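Local atomic coordinates of cellulase IBT99 (Metagenomes, PDB entry 6WBT), a protein that probably hydrolyses 6-phospho-alpha-glucosides as a family 4 glycosyl hydrolase, binding NAD, a manganese ion and glucose 6-phosphate. Residues A[125-130]-A[146-151]; A[129-134]-A[160-165]; A[248-253]-A[270-275]. All coordinates share one frame; numbering follows the deposited sequence.

Interaction 1: A[125-130]-A[146-151]; sequences YPMVQL and NYSNPA. With NAD (nicotinamide-adenine-dinucleotide), chain G; G6P (6-O-phosphono-alpha-D-glucopyranose), chain F.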
loop_
_atom_site.group_PDB
_atom_site.type_symbol
_atom_site.label_atom_id
_atom_site.label_comp_id
_atom_site.label_asym_id
_atom_site.label_seq_id
_atom_site.Cartn_x
_atom_site.Cartn_y
_atom_site.Cartn_z
ATOM N N TYR A 125 10.835 16.717 -23.871
ATOM C CA TYR A 125 12.253 16.574 -24.188
ATOM C C TYR A 125 13.009 17.903 -24.174
ATOM O O TYR A 125 14.159 17.932 -23.716
ATOM C CB TYR A 125 12.429 15.871 -25.536
ATOM C CG TYR A 125 12.224 14.375 -25.456
ATOM C CD1 TYR A 125 13.099 13.576 -24.730
ATOM C CD2 TYR A 125 11.159 13.761 -26.101
ATOM C CE1 TYR A 125 12.918 12.209 -24.648
ATOM C CE2 TYR A 125 10.971 12.393 -26.025
ATOM C CZ TYR A 125 11.853 11.622 -25.297
ATOM O OH TYR A 125 11.672 10.261 -25.219
ATOM N N PRO A 126 12.441 19.011 -24.667
ATOM C CA PRO A 126 13.131 20.301 -24.486
ATOM C C PRO A 126 13.392 20.652 -23.033
ATOM O O PRO A 126 14.409 21.291 -22.734
ATOM C CB PRO A 126 12.175 21.300 -25.150
ATOM C CG PRO A 126 11.518 20.509 -26.209
ATOM C CD PRO A 126 11.319 19.139 -25.618
HETATM N N MSE A 127 12.511 20.257 -22.119
HETATM C CA MSE A 127 12.743 20.472 -20.693
HETATM C C MSE A 127 13.864 19.572 -20.186
HETATM O O MSE A 127 14.670 19.981 -19.352
HETATM C CB MSE A 127 11.467 20.225 -19.889
HETATM C CG MSE A 127 10.565 21.440 -19.762
HETATM SE SE MSE A 127 11.442 22.904 -18.820
HETATM C CE MSE A 127 11.974 21.943 -17.208
ATOM N N VAL A 128 13.907 18.340 -20.699
ATOM C CA VAL A 128 14.973 17.416 -20.323
ATOM C C VAL A 128 16.322 17.942 -20.800
ATOM O O VAL A 128 17.336 17.820 -20.101
ATOM C CB VAL A 128 14.679 16.007 -20.876
ATOM C CG1 VAL A 128 15.852 15.074 -20.622
ATOM C CG2 VAL A 128 13.412 15.447 -20.244
ATOM N N GLN A 129 16.353 18.544 -21.993
ATOM C CA GLN A 129 17.586 19.148 -22.483
ATOM C C GLN A 129 18.020 20.316 -21.609
ATOM O O GLN A 129 19.223 20.542 -21.428
ATOM C CB GLN A 129 17.409 19.601 -23.933
ATOM C CG GLN A 129 18.701 20.015 -24.614
ATOM C CD GLN A 129 18.507 20.327 -26.084
ATOM O OE1 GLN A 129 17.591 21.058 -26.462
ATOM N NE2 GLN A 129 19.372 19.771 -26.925
ATOM N N LEU A 130 17.061 21.067 -21.060
ATOM C CA LEU A 130 17.402 22.125 -20.115
ATOM C C LEU A 130 18.023 21.549 -18.848
ATOM O O LEU A 130 18.934 22.147 -18.264
ATOM C CB LEU A 130 16.159 22.947 -19.778
ATOM C CG LEU A 130 16.268 23.947 -18.623
ATOM C CD1 LEU A 130 17.319 25.002 -18.915
ATOM C CD2 LEU A 130 14.920 24.594 -18.342
ATOM N N ASN A 146 11.117 25.833 -12.174
ATOM C CA ASN A 146 10.349 25.709 -13.405
ATOM C C ASN A 146 8.894 26.074 -13.149
ATOM O O ASN A 146 8.256 25.520 -12.248
ATOM C CB ASN A 146 10.467 24.292 -13.953
ATOM C CG ASN A 146 9.589 24.061 -15.167
ATOM O OD1 ASN A 146 9.348 24.970 -15.961
ATOM N ND2 ASN A 146 9.096 22.837 -15.312
ATOM N N TYR A 147 8.375 27.010 -13.937
ATOM C CA TYR A 147 6.956 27.335 -13.914
ATOM C C TYR A 147 6.380 27.347 -15.323
ATOM O O TYR A 147 5.367 28.005 -15.569
ATOM C CB TYR A 147 6.708 28.674 -13.213
ATOM C CG TYR A 147 7.499 29.835 -13.771
ATOM C CD1 TYR A 147 8.786 30.103 -13.324
ATOM C CD2 TYR A 147 6.952 30.672 -14.733
ATOM C CE1 TYR A 147 9.510 31.165 -13.827
ATOM C CE2 TYR A 147 7.667 31.737 -15.241
ATOM C CZ TYR A 147 8.945 31.978 -14.784
ATOM O OH TYR A 147 9.656 33.039 -15.292
ATOM N N SER A 148 7.014 26.636 -16.250
ATOM C CA SER A 148 6.499 26.522 -17.604
ATOM C C SER A 148 5.443 25.426 -17.676
ATOM O O SER A 148 5.512 24.415 -16.971
ATOM C CB SER A 148 7.631 26.231 -18.590
ATOM O OG SER A 148 8.348 25.064 -18.225
ATOM N N ASN A 149 4.464 25.638 -18.537
ATOM C CA ASN A 149 3.318 24.757 -18.674
ATOM C C ASN A 149 3.502 23.797 -19.841
ATOM O O ASN A 149 4.271 24.066 -20.769
ATOM C CB ASN A 149 2.044 25.583 -18.876
ATOM C CG ASN A 149 1.428 26.036 -17.567
ATOM O OD1 ASN A 149 1.608 25.398 -16.529
ATOM N ND2 ASN A 149 0.688 27.138 -17.610
ATOM N N PRO A 150 2.813 22.641 -19.824
ATOM C CA PRO A 150 1.953 22.144 -18.741
ATOM C C PRO A 150 2.761 21.608 -17.565
ATOM O O PRO A 150 3.459 20.606 -17.711
ATOM C CB PRO A 150 1.151 21.019 -19.410
ATOM C CG PRO A 150 1.330 21.225 -20.883
ATOM C CD PRO A 150 2.700 21.800 -21.024
ATOM N N ALA A 151 2.653 22.275 -16.413
ATOM C CA ALA A 151 3.469 21.909 -15.260
ATOM C C ALA A 151 3.168 20.498 -14.773
ATOM O O ALA A 151 4.033 19.856 -14.168
ATOM C CB ALA A 151 3.263 22.918 -14.132
HETATM P PA NAD G . 5.799 33.310 -25.258
HETATM O O1A NAD G . 5.436 32.432 -26.408
HETATM O O2A NAD G . 5.414 34.751 -25.327
HETATM O O5B NAD G . 7.379 33.190 -24.992
HETATM C C5B NAD G . 7.967 31.879 -24.767
HETATM C C4B NAD G . 9.446 31.940 -25.064
HETATM O O4B NAD G . 10.034 30.621 -24.901
HETATM C C3B NAD G . 9.832 32.391 -26.484
HETATM O O3B NAD G . 10.835 33.397 -26.409
HETATM C C2B NAD G . 10.405 31.112 -27.106
HETATM O O2B NAD G . 11.305 31.341 -28.169
HETATM C C1B NAD G . 11.038 30.479 -25.877
HETATM N N9A NAD G . 11.366 29.066 -26.031
HETATM C C8A NAD G . 10.647 28.128 -26.728
HETATM N N7A NAD G . 11.185 26.934 -26.704
HETATM C C5A NAD G . 12.341 27.093 -25.953
HETATM C C6A NAD G . 13.351 26.191 -25.570
HETATM N N6A NAD G . 13.358 24.904 -25.906
HETATM N N1A NAD G . 14.370 26.675 -24.822
HETATM C C2A NAD G . 14.358 27.972 -24.489
HETATM N N3A NAD G . 13.464 28.909 -24.791
HETATM C C4A NAD G . 12.466 28.405 -25.534
HETATM O O3 NAD G . 5.190 32.684 -23.914
HETATM P PN NAD G . 4.432 33.340 -22.661
HETATM O O1N NAD G . 5.254 34.469 -22.134
HETATM O O2N NAD G . 3.013 33.609 -23.041
HETATM O O5D NAD G . 4.482 32.119 -21.627
HETATM C C5D NAD G . 5.776 31.538 -21.330
HETATM C C4D NAD G . 5.580 30.256 -20.560
HETATM O O4D NAD G . 5.113 30.571 -19.228
HETATM C C3D NAD G . 4.535 29.287 -21.131
HETATM O O3D NAD G . 5.049 27.962 -21.111
HETATM C C2D NAD G . 3.392 29.456 -20.125
HETATM O O2D NAD G . 2.447 28.398 -20.117
HETATM C C1D NAD G . 4.185 29.576 -18.831
HETATM N N1N NAD G . 3.364 30.106 -17.706
HETATM C C2N NAD G . 2.963 29.265 -16.702
HETATM C C3N NAD G . 2.176 29.732 -15.661
HETATM C C7N NAD G . 1.817 28.768 -14.559
HETATM O O7N NAD G . 0.717 28.850 -14.019
HETATM N N7N NAD G . 2.733 27.883 -14.192
HETATM C C4N NAD G . 1.769 31.063 -15.665
HETATM C C5N NAD G . 2.209 31.906 -16.662
HETATM C C6N NAD G . 3.007 31.411 -17.670
HETATM C C1 G6P F . -2.541 31.277 -14.900
HETATM C C2 G6P F . -2.342 29.795 -15.207
HETATM C C3 G6P F . -1.516 29.603 -16.473
HETATM C C4 G6P F . -2.093 30.429 -17.615
HETATM C C5 G6P F . -2.222 31.881 -17.171
HETATM C C6 G6P F . -2.750 32.789 -18.277
HETATM O O1 G6P F . -1.281 31.869 -14.568
HETATM O O2 G6P F . -1.679 29.164 -14.106
HETATM O O3 G6P F . -1.506 28.218 -16.834
HETATM O O4 G6P F . -1.235 30.345 -18.758
HETATM O O5 G6P F . -3.090 31.943 -16.038
HETATM O O6 G6P F . -2.868 32.079 -19.509
HETATM P P G6P F . -3.079 32.894 -20.881
HETATM O O1P G6P F . -4.080 32.069 -21.650
HETATM O O2P G6P F . -1.700 32.958 -21.492
HETATM O O3P G6P F . -3.606 34.233 -20.421
#

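Interaction 2: A[129-134]-A[160-165]; sequences QLIDYC and KLRPKA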
loop_
_atom_site.group_PDB
_atom_site.type_symbol
_atom_site.label_atom_id
_atom_site.label_comp_id
_atom_site.label_asym_id
_atom_site.label_seq_id
_atom_site.Cartn_x
_atom_site.Cartn_y
_atom_site.Cartn_z
ATOM N N GLN A 129 16.353 18.544 -21.993
ATOM C CA GLN A 129 17.586 19.148 -22.483
ATOM C C GLN A 129 18.020 20.316 -21.609
ATOM O O GLN A 129 19.223 20.542 -21.428
ATOM C CB GLN A 129 17.409 19.601 -23.933
ATOM C CG GLN A 129 18.701 20.015 -24.614
ATOM C CD GLN A 129 18.507 20.327 -26.084
ATOM O OE1 GLN A 129 17.591 21.058 -26.462
ATOM N NE2 GLN A 129 19.372 19.771 -26.925
ATOM N N LEU A 130 17.061 21.067 -21.060
ATOM C CA LEU A 130 17.402 22.125 -20.115
ATOM C C LEU A 130 18.023 21.549 -18.848
ATOM O O LEU A 130 18.934 22.147 -18.264
ATOM C CB LEU A 130 16.159 22.947 -19.778
ATOM C CG LEU A 130 16.268 23.947 -18.623
ATOM C CD1 LEU A 130 17.319 25.002 -18.915
ATOM C CD2 LEU A 130 14.920 24.594 -18.342
ATOM N N ILE A 131 17.543 20.382 -18.414
ATOM C CA ILE A 131 18.099 19.738 -17.227
ATOM C C ILE A 131 19.543 19.325 -17.478
ATOM O O ILE A 131 20.432 19.573 -16.653
ATOM C CB ILE A 131 17.234 18.532 -16.818
ATOM C CG1 ILE A 131 15.810 18.977 -16.471
ATOM C CG2 ILE A 131 17.872 17.794 -15.654
ATOM C CD1 ILE A 131 15.709 19.785 -15.197
ATOM N N ASP A 132 19.798 18.693 -18.626
ATOM C CA ASP A 132 21.144 18.215 -18.931
ATOM C C ASP A 132 22.121 19.366 -19.136
ATOM O O ASP A 132 23.326 19.198 -18.917
ATOM C CB ASP A 132 21.110 17.313 -20.163
ATOM C CG ASP A 132 20.262 16.073 -19.952
ATOM O OD1 ASP A 132 20.289 15.516 -18.834
ATOM O OD2 ASP A 132 19.564 15.659 -20.900
ATOM N N TYR A 133 21.630 20.534 -19.559
ATOM C CA TYR A 133 22.491 21.709 -19.649
ATOM C C TYR A 133 23.026 22.096 -18.277
ATOM O O TYR A 133 24.221 22.377 -18.117
ATOM C CB TYR A 133 21.726 22.879 -20.270
ATOM C CG TYR A 133 21.620 22.829 -21.776
ATOM C CD1 TYR A 133 22.626 22.261 -22.546
ATOM C CD2 TYR A 133 20.514 23.356 -22.428
ATOM C CE1 TYR A 133 22.532 22.217 -23.923
ATOM C CE2 TYR A 133 20.410 23.316 -23.806
ATOM C CZ TYR A 133 21.422 22.746 -24.547
ATOM O OH TYR A 133 21.323 22.704 -25.919
ATOM N N CYS A 134 22.152 22.111 -17.269
ATOM C CA CYS A 134 22.565 22.533 -15.937
ATOM C C CYS A 134 23.377 21.458 -15.228
ATOM O O CYS A 134 24.258 21.779 -14.423
ATOM C CB CYS A 134 21.340 22.913 -15.108
ATOM S SG CYS A 134 20.318 24.195 -15.863
ATOM N N LYS A 160 10.535 11.256 -13.935
ATOM C CA LYS A 160 10.805 9.894 -14.378
ATOM C C LYS A 160 12.124 9.794 -15.132
ATOM O O LYS A 160 12.862 8.816 -14.966
ATOM C CB LYS A 160 9.661 9.381 -15.255
ATOM C CG LYS A 160 9.844 7.943 -15.710
ATOM C CD LYS A 160 8.525 7.324 -16.144
ATOM C CE LYS A 160 8.698 5.846 -16.465
ATOM N NZ LYS A 160 7.405 5.152 -16.720
ATOM N N LEU A 161 12.436 10.782 -15.972
ATOM C CA LEU A 161 13.646 10.685 -16.780
ATOM C C LEU A 161 14.868 11.169 -16.008
ATOM O O LEU A 161 15.920 10.520 -16.024
ATOM C CB LEU A 161 13.466 11.467 -18.082
ATOM C CG LEU A 161 12.492 10.864 -19.095
ATOM C CD1 LEU A 161 12.245 11.826 -20.242
ATOM C CD2 LEU A 161 13.012 9.529 -19.619
ATOM N N ARG A 162 14.740 12.302 -15.314
ATOM C CA ARG A 162 15.822 12.912 -14.545
ATOM C C ARG A 162 15.358 13.037 -13.098
ATOM O O ARG A 162 14.983 14.130 -12.647
ATOM C CB ARG A 162 16.215 14.272 -15.121
ATOM C CG ARG A 162 17.401 14.235 -16.075
ATOM C CD ARG A 162 17.113 13.408 -17.315
ATOM N NE ARG A 162 18.193 13.505 -18.293
ATOM C CZ ARG A 162 18.251 12.791 -19.412
ATOM N NH1 ARG A 162 17.290 11.922 -19.693
ATOM N NH2 ARG A 162 19.268 12.940 -20.249
ATOM N N PRO A 163 15.364 11.936 -12.340
ATOM C CA PRO A 163 14.885 12.010 -10.951
ATOM C C PRO A 163 15.812 12.789 -10.035
ATOM O O PRO A 163 15.350 13.332 -9.024
ATOM C CB PRO A 163 14.791 10.534 -10.532
ATOM C CG PRO A 163 14.879 9.741 -11.812
ATOM C CD PRO A 163 15.727 10.563 -12.724
ATOM N N LYS A 164 17.103 12.859 -10.353
ATOM C CA LYS A 164 18.079 13.550 -9.521
ATOM C C LYS A 164 18.187 15.037 -9.833
ATOM O O LYS A 164 19.038 15.716 -9.248
ATOM C CB LYS A 164 19.458 12.898 -9.677
ATOM C CG LYS A 164 19.503 11.424 -9.306
ATOM C CD LYS A 164 19.302 11.215 -7.815
ATOM C CE LYS A 164 19.530 9.761 -7.433
ATOM N NZ LYS A 164 20.900 9.305 -7.800
ATOM N N ALA A 165 17.352 15.556 -10.730
ATOM C CA ALA A 165 17.453 16.953 -11.128
ATOM C C ALA A 165 17.080 17.877 -9.976
ATOM O O ALA A 165 16.117 17.630 -9.244
ATOM C CB ALA A 165 16.549 17.228 -12.329
#

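Interaction 3: A[248-253]-A[270-275]; sequences FKNSAL and YLMPDS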
loop_
_atom_site.group_PDB
_atom_site.type_symbol
_atom_site.label_atom_id
_atom_site.label_comp_id
_atom_site.label_asym_id
_atom_site.label_seq_id
_atom_site.Cartn_x
_atom_site.Cartn_y
_atom_site.Cartn_z
ATOM N N PHE A 248 -13.508 32.962 -13.559
ATOM C CA PHE A 248 -13.655 32.963 -12.106
ATOM C C PHE A 248 -15.110 32.797 -11.684
ATOM O O PHE A 248 -15.386 32.170 -10.656
ATOM C CB PHE A 248 -13.082 34.251 -11.518
ATOM C CG PHE A 248 -11.582 34.308 -11.520
ATOM C CD1 PHE A 248 -10.827 33.150 -11.437
ATOM C CD2 PHE A 248 -10.925 35.526 -11.606
ATOM C CE1 PHE A 248 -9.445 33.206 -11.439
ATOM C CE2 PHE A 248 -9.548 35.588 -11.608
ATOM C CZ PHE A 248 -8.804 34.427 -11.525
ATOM N N LYS A 249 -16.047 33.348 -12.456
ATOM C CA LYS A 249 -17.458 33.287 -12.098
ATOM C C LYS A 249 -18.077 31.917 -12.349
ATOM O O LYS A 249 -19.175 31.651 -11.847
ATOM C CB LYS A 249 -18.234 34.363 -12.865
ATOM C CG LYS A 249 -19.552 34.762 -12.219
ATOM C CD LYS A 249 -20.195 35.930 -12.950
ATOM C CE LYS A 249 -19.341 37.185 -12.855
ATOM N NZ LYS A 249 -19.186 37.656 -11.450
ATOM N N ASN A 250 -17.407 31.045 -13.105
ATOM C CA ASN A 250 -17.907 29.692 -13.315
ATOM C C ASN A 250 -17.711 28.796 -12.100
ATOM O O ASN A 250 -18.336 27.732 -12.025
ATOM C CB ASN A 250 -17.231 29.056 -14.532
ATOM C CG ASN A 250 -18.074 29.156 -15.786
ATOM O OD1 ASN A 250 -17.925 30.085 -16.576
ATOM N ND2 ASN A 250 -18.971 28.193 -15.974
ATOM N N SER A 251 -16.862 29.197 -11.151
ATOM C CA SER A 251 -16.637 28.398 -9.952
ATOM C C SER A 251 -17.847 28.367 -9.029
ATOM O O SER A 251 -17.865 27.562 -8.091
ATOM C CB SER A 251 -15.421 28.928 -9.190
ATOM O OG SER A 251 -14.255 28.884 -9.994
ATOM N N ALA A 252 -18.849 29.218 -9.267
ATOM C CA ALA A 252 -20.040 29.220 -8.425
ATOM C C ALA A 252 -20.823 27.921 -8.572
ATOM O O ALA A 252 -21.314 27.369 -7.581
ATOM C CB ALA A 252 -20.922 30.421 -8.767
ATOM N N LEU A 253 -20.948 27.420 -9.802
ATOM C CA LEU A 253 -21.679 26.175 -10.021
ATOM C C LEU A 253 -20.933 24.986 -9.429
ATOM O O LEU A 253 -21.548 24.104 -8.816
ATOM C CB LEU A 253 -21.926 25.962 -11.516
ATOM C CG LEU A 253 -23.013 26.794 -12.205
ATOM C CD1 LEU A 253 -24.306 26.764 -11.401
ATOM C CD2 LEU A 253 -22.563 28.227 -12.467
ATOM N N TYR A 270 -12.867 20.432 -17.077
ATOM C CA TYR A 270 -13.051 19.001 -16.862
ATOM C C TYR A 270 -14.478 18.665 -16.445
ATOM O O TYR A 270 -15.099 17.764 -17.017
ATOM C CB TYR A 270 -12.060 18.493 -15.811
ATOM C CG TYR A 270 -10.624 18.481 -16.278
ATOM C CD1 TYR A 270 -10.118 17.404 -16.995
ATOM C CD2 TYR A 270 -9.773 19.542 -16.003
ATOM C CE1 TYR A 270 -8.804 17.387 -17.425
ATOM C CE2 TYR A 270 -8.459 19.534 -16.429
ATOM C CZ TYR A 270 -7.980 18.454 -17.140
ATOM O OH TYR A 270 -6.672 18.440 -17.566
ATOM N N LEU A 271 -15.009 19.375 -15.450
ATOM C CA LEU A 271 -16.364 19.116 -14.985
ATOM C C LEU A 271 -17.424 19.702 -15.905
ATOM O O LEU A 271 -18.566 19.226 -15.893
ATOM C CB LEU A 271 -16.552 19.668 -13.570
ATOM C CG LEU A 271 -15.676 19.038 -12.486
ATOM C CD1 LEU A 271 -15.934 19.693 -11.139
ATOM C CD2 LEU A 271 -15.914 17.537 -12.411
HETATM N N MSE A 272 -17.084 20.717 -16.693
HETATM C CA MSE A 272 -18.051 21.339 -17.590
HETATM C C MSE A 272 -17.501 21.568 -19.001
HETATM O O MSE A 272 -17.376 22.713 -19.433
HETATM C CB MSE A 272 -18.525 22.674 -17.004
HETATM C CG MSE A 272 -19.051 22.583 -15.578
HETATM SE SE MSE A 272 -19.092 24.299 -14.647
HETATM C CE MSE A 272 -20.698 25.057 -15.449
ATOM N N PRO A 273 -17.173 20.490 -19.723
ATOM C CA PRO A 273 -16.733 20.673 -21.114
ATOM C C PRO A 273 -17.850 21.123 -22.038
ATOM O O PRO A 273 -17.568 21.748 -23.068
ATOM C CB PRO A 273 -16.200 19.287 -21.501
ATOM C CG PRO A 273 -16.952 18.352 -20.629
ATOM C CD PRO A 273 -17.132 19.073 -19.322
ATOM N N ASP A 274 -19.108 20.827 -21.703
ATOM C CA ASP A 274 -20.223 21.275 -22.532
ATOM C C ASP A 274 -20.298 22.796 -22.576
ATOM O O ASP A 274 -20.420 23.394 -23.652
ATOM C CB ASP A 274 -21.537 20.689 -22.012
ATOM C CG ASP A 274 -21.821 19.308 -22.564
ATOM O OD1 ASP A 274 -21.072 18.854 -23.455
ATOM O OD2 ASP A 274 -22.797 18.676 -22.109
ATOM N N SER A 275 -20.221 23.442 -21.411
ATOM C CA SER A 275 -20.360 24.891 -21.347
ATOM C C SER A 275 -19.126 25.633 -21.844
ATOM O O SER A 275 -19.163 26.865 -21.929
ATOM C CB SER A 275 -20.675 25.323 -19.914
ATOM O OG SER A 275 -19.618 24.978 -19.035
#

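Interaction 1: A[125-130]-A[146-151]
Met127, a selenomethionine on helix 114-136, meets Asn146 and Ser148 where strand 143-146 of the Rossmann-type, NAD-binding fold runs out into a loop. Met127 and Asn146 approach from opposite directions. The bend at chi2 (-62°) of Met127 brings its SE to 3.8 Å from OG of Ser148, and the bend at chi3 (-54°) turns methyl CE of Met127 to 3.6 Å from ND2 of Asn146. No hydrogen bond crosses this buried contact. The Asn146 amide is held elsewhere: OD1 receives the backbone N of Ser148 at 2.9 Å in an Asx turn, the donor standing above the carbonyl plane, and ND2 is hydrogen-bonded to OD1 of Asn169. Beyond it, Asn149 precedes a cis peptide bond to Pro150 and forms a second Asx turn, its OD1 taking Ala151 N on an in-plane lone pair, while its ND2 gives weak hydrogen bonds to O3 of G6P and O2D of NAD. With an alanine at Asn149, sugar and cofactor would probably lose this shared donor, and Ala151 N its side-chain acceptor. From the middle of the first turn, Tyr147 O accepts from N7N of NAD at 3.0 Å, almost straight at 175°.

Interaction 2: A[129-134]-A[160-165]
Ile131 on helix 114-136 packs against Arg162 and Ala165, in the turn that leads from helix 151-161 toward strand 167-170. This turn belongs to a beta-alpha-beta crossover of the Rossmann-type domain: strand 143-146, helix 151-161 and strand 167-170, the two strands parallel neighbours in the sheet. The tight part is apolar. Branch CG2 of Ile131 lies 3.6 Å from CG of Arg162 and equally close to CB of Ala165; both touches follow from the first torsion of Ile131 (chi1 -61°), which sets CG2 anti to the backbone N. At its other branch, CD1 of Ile131 approaches CB of Ala165 at 3.9 Å. Ile131 and Arg162 slide past each other in opposite directions, and the aliphatic part of the arginine thereby serves as a wall for the isoleucine.

The outer part is polar and more exposed. Asp132 and Arg162 cross at about a right angle, their carboxylate and guanidinium planes 50° apart. NE of Arg162 donates to OD1 of Asp132 at 3.0 Å, reaching the syn lone pair, with OD1 close to the guanidinium plane. NH2 of Arg162 meets OD2 of Asp132 at 2.8 Å, but obliquely. Beyond the arginine, Pro163 and Lys164 form the exposed middle of a type I turn, closed by a weak bond from Ala165 N to Arg162 O.

One arginine thus turns its methylenes to the buried Ile131 and its charge to the more exposed Asp132, and the two-point pairing of NE with OD1 and NH2 with OD2 probably limits rotation of the guanidinium while offsetting both charges.

Interaction 3: A[248-253]-A[270-275]
The joint between helices 242-249 and 251-257 packs here against the lead-in to helix 274-277, through Asn250 and Leu253 on one side and Met272 on the other. Met272, a selenomethionine, does most of the touching. Its CG stands anti to the carbonyl carbon (chi1 -53°), the chain then runs on extended through chi2, and a bend at chi3 (78°) turns the terminal methyl CE. That methyl lies against the amide end of Asn250, the two side chains set at a slant to each other, and it also approaches CB of Leu253 at 4.2 Å. No hydrogen bond passes between the segments, and even at the nearest pair, Asn250 and Met272, the CA atoms are 9.4 Å apart, so side chains alone bridge the gap. Asn250 and Met272 are buried, whereas Leu253 closes the contact on the exposed side.

Both segments belong to the C-terminal domain of the family 4 glycosyl hydrolases, which is related to the C-terminal domains of lactate and malate dehydrogenases. Helix 242-249 also carries Trp244 of the glucose 6-phosphate pocket, whose ring meets that of Phe248. The other segment faces a second subunit of the assembly: Leu271 O is hydrogen-bonded to Ser421 OG of that neighbouring chain, and Met272 packs on its Leu422. Met272 therefore has its own chain's helical joint on one hand and the subunit interface on the other.

The backbone beneath the selenomethionine is gripped from within its own segment. Ser275 OG donates to Met272 O at 3.2 Å, coming from 35° above the carbonyl plane.

Interactions 1 and 2 both use helix 114-136 and share Gln129 and Leu130; their centres lie about 10 Å apart. Val128 joins them directly, its CG1 resting 3.5 Å from CZ of Arg162. Interaction 1 is buried, next to cofactor and sugar, and brings a selenomethionine against polar groups fixed by their own turns. Interaction 2 is only partly buried and adds a salt bridge to its apolar contact. The contact 248-253 with 270-275 stands apart in the C-terminal domain, its centre about 28 Å from that of interaction 1 and 36 Å from that of interaction 2. Like interaction 1 it depends on a selenomethionine methyl, but it is partly buried, with Leu253 exposed, and adjoins another subunit.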